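Side-chain contact in helix-turn-helix domain-containing protein (Shewanella amazonensis SB2B, PDB 3KE2), which is of unknown function but carries a winged helix-turn-helix domain, and so probably binds DNA: residues 25-30 / 90-95. Sequence-based numbering, arbitrary orientation.
Sequences LAHLMD and WMDTHV
His27 reaches across to helix 88-102 and meets three side chains spaced over one turn, Met91, Asp92 and Val95. Its CG stands anti to the backbone N (chi1 172°), which puts the imidazole among these three. The root of the side chain rests on Met91, a selenomethionine, His27 CB lying 3.6 Å from Met91 CG, and the two side chains cross at about a right angle. Farther out, His27 NE2 comes within 3.6 Å of Val95 CG2, an oblique approach to the ring. Asp92 instead arrives at the ring edge, near its plane, with OD1 3.3 Å from His27 CE1; the carboxylate is turned 65° from the imidazole. Met91, at the base of the ring, is buried, whereas Asp92 at its edge is exposed. Helix 14-31 and the later helix 88-102 of the winged helix-turn-helix domain cross here at -102° in these short segments, and within 25-30 His27 alone touches 90-95. Replacing the imidazole with the methyl of an alanine is likely to open a gap beside Met91 CG and Val95 CG2 and leave the Asp92 carboxylate without its ring neighbour. Met91 and Val95 also pack on Tyr24 of helix 14-31, about one turn before His27.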
loop_
_atom_site.group_PDB
_atom_site.type_symbol
_atom_site.label_atom_id
_atom_site.label_comp_id
_atom_site.label_asym_id
_atom_site.label_seq_id
_atom_site.Cartn_x
_atom_site.Cartn_y
_atom_site.Cartn_z
ATOM N N LEU A 25 2.246 3.885 10.944
ATOM C CA LEU A 25 1.239 4.425 11.859
ATOM C C LEU A 25 0.218 3.331 12.188
ATOM O O LEU A 25 -0.095 3.068 13.355
ATOM C CB LEU A 25 0.553 5.639 11.271
ATOM C CG LEU A 25 1.372 6.894 11.241
ATOM C CD1 LEU A 25 0.527 8.018 10.691
ATOM C CD2 LEU A 25 1.804 7.178 12.645
ATOM N N ALA A 26 -0.249 2.660 11.146
ATOM C CA ALA A 26 -1.224 1.621 11.319
ATOM C C ALA A 26 -0.697 0.562 12.274
ATOM O O ALA A 26 -1.450 0.029 13.075
ATOM C CB ALA A 26 -1.576 1.007 9.970
ATOM N N HIS A 27 0.586 0.239 12.181
ATOM C CA HIS A 27 1.191 -0.760 13.084
ATOM C C HIS A 27 1.165 -0.231 14.519
ATOM O O HIS A 27 0.755 -0.934 15.421
ATOM C CB HIS A 27 2.611 -1.112 12.601
ATOM C CG HIS A 27 3.407 -1.978 13.529
ATOM N ND1 HIS A 27 3.387 -3.359 13.468
ATOM C CD2 HIS A 27 4.308 -1.656 14.493
ATOM C CE1 HIS A 27 4.218 -3.850 14.376
ATOM N NE2 HIS A 27 4.792 -2.837 15.009
ATOM N N LEU A 28 1.575 1.021 14.716
ATOM C CA LEU A 28 1.568 1.617 16.040
ATOM C C LEU A 28 0.165 1.594 16.660
ATOM O O LEU A 28 -0.015 1.148 17.789
ATOM C CB LEU A 28 2.071 3.042 15.970
ATOM C CG LEU A 28 3.559 3.240 15.697
ATOM C CD1 LEU A 28 3.813 4.730 15.633
ATOM C CD2 LEU A 28 4.452 2.564 16.751
HETATM N N MSE A 29 -0.822 2.033 15.879
HETATM C CA MSE A 29 -2.219 2.090 16.299
HETATM C C MSE A 29 -2.799 0.741 16.624
HETATM O O MSE A 29 -3.689 0.622 17.454
HETATM C CB MSE A 29 -3.052 2.697 15.183
HETATM C CG MSE A 29 -2.715 4.111 14.908
HETATM SE SE MSE A 29 -3.641 4.727 13.362
HETATM C CE MSE A 29 -2.853 6.401 13.271
ATOM N N ASP A 30 -2.277 -0.285 15.990
ATOM C CA ASP A 30 -2.793 -1.613 16.184
ATOM C C ASP A 30 -2.232 -2.274 17.439
ATOM O O ASP A 30 -2.885 -3.138 18.007
ATOM C CB ASP A 30 -2.446 -2.465 14.949
ATOM C CG ASP A 30 -3.433 -3.612 14.707
ATOM O OD1 ASP A 30 -4.664 -3.385 14.785
ATOM O OD2 ASP A 30 -2.968 -4.722 14.358
ATOM N N TRP A 90 3.434 -8.174 7.762
ATOM C CA TRP A 90 4.607 -7.703 7.035
ATOM C C TRP A 90 5.325 -6.623 7.817
ATOM O O TRP A 90 6.528 -6.671 7.980
ATOM C CB TRP A 90 4.204 -7.168 5.661
ATOM C CG TRP A 90 5.359 -6.794 4.804
ATOM C CD1 TRP A 90 6.011 -7.596 3.934
ATOM C CD2 TRP A 90 5.993 -5.514 4.729
ATOM N NE1 TRP A 90 7.021 -6.893 3.305
ATOM C CE2 TRP A 90 7.029 -5.614 3.789
ATOM C CE3 TRP A 90 5.778 -4.297 5.360
ATOM C CZ2 TRP A 90 7.861 -4.541 3.473
ATOM C CZ3 TRP A 90 6.601 -3.228 5.045
ATOM C CH2 TRP A 90 7.634 -3.360 4.105
HETATM N N MSE A 91 4.588 -5.637 8.300
HETATM C CA MSE A 91 5.216 -4.566 9.077
HETATM C C MSE A 91 5.930 -5.156 10.320
HETATM O O MSE A 91 7.010 -4.685 10.697
HETATM C CB MSE A 91 4.207 -3.473 9.466
HETATM C CG MSE A 91 4.892 -2.340 10.160
HETATM SE SE MSE A 91 6.132 -1.416 9.001
HETATM C CE MSE A 91 7.507 -1.108 10.194
ATOM N N ASP A 92 5.346 -6.208 10.925
ATOM C CA ASP A 92 5.947 -6.873 12.110
ATOM C C ASP A 92 7.404 -7.240 11.861
ATOM O O ASP A 92 8.277 -7.077 12.714
ATOM C CB ASP A 92 5.197 -8.151 12.496
ATOM C CG ASP A 92 3.769 -7.897 12.957
ATOM O OD1 ASP A 92 3.350 -6.732 13.134
ATOM O OD2 ASP A 92 3.051 -8.893 13.172
ATOM N N THR A 93 7.655 -7.726 10.671
ATOM C CA THR A 93 8.970 -8.159 10.273
ATOM C C THR A 93 9.916 -7.029 9.926
ATOM O O THR A 93 11.114 -7.156 10.159
ATOM C CB THR A 93 8.825 -9.060 9.013
ATOM O OG1 THR A 93 7.892 -10.122 9.304
ATOM C CG2 THR A 93 10.202 -9.619 8.514
ATOM N N HIS A 94 9.386 -5.919 9.408
ATOM C CA HIS A 94 10.231 -4.813 8.917
ATOM C C HIS A 94 10.247 -3.519 9.759
ATOM O O HIS A 94 10.797 -2.491 9.319
ATOM C CB HIS A 94 9.800 -4.508 7.448
ATOM C CG HIS A 94 10.021 -5.658 6.482
ATOM N ND1 HIS A 94 9.204 -6.774 6.439
ATOM C CD2 HIS A 94 10.951 -5.847 5.512
ATOM C CE1 HIS A 94 9.643 -7.612 5.512
ATOM N NE2 HIS A 94 10.699 -7.071 4.931
ATOM N N VAL A 95 9.723 -3.573 10.985
ATOM C CA VAL A 95 9.629 -2.364 11.827
ATOM C C VAL A 95 10.925 -1.562 11.975
ATOM O O VAL A 95 10.943 -0.365 11.725
ATOM C CB VAL A 95 9.122 -2.669 13.267
ATOM C CG1 VAL A 95 8.925 -1.359 14.049
ATOM C CG2 VAL A 95 7.839 -3.461 13.242
#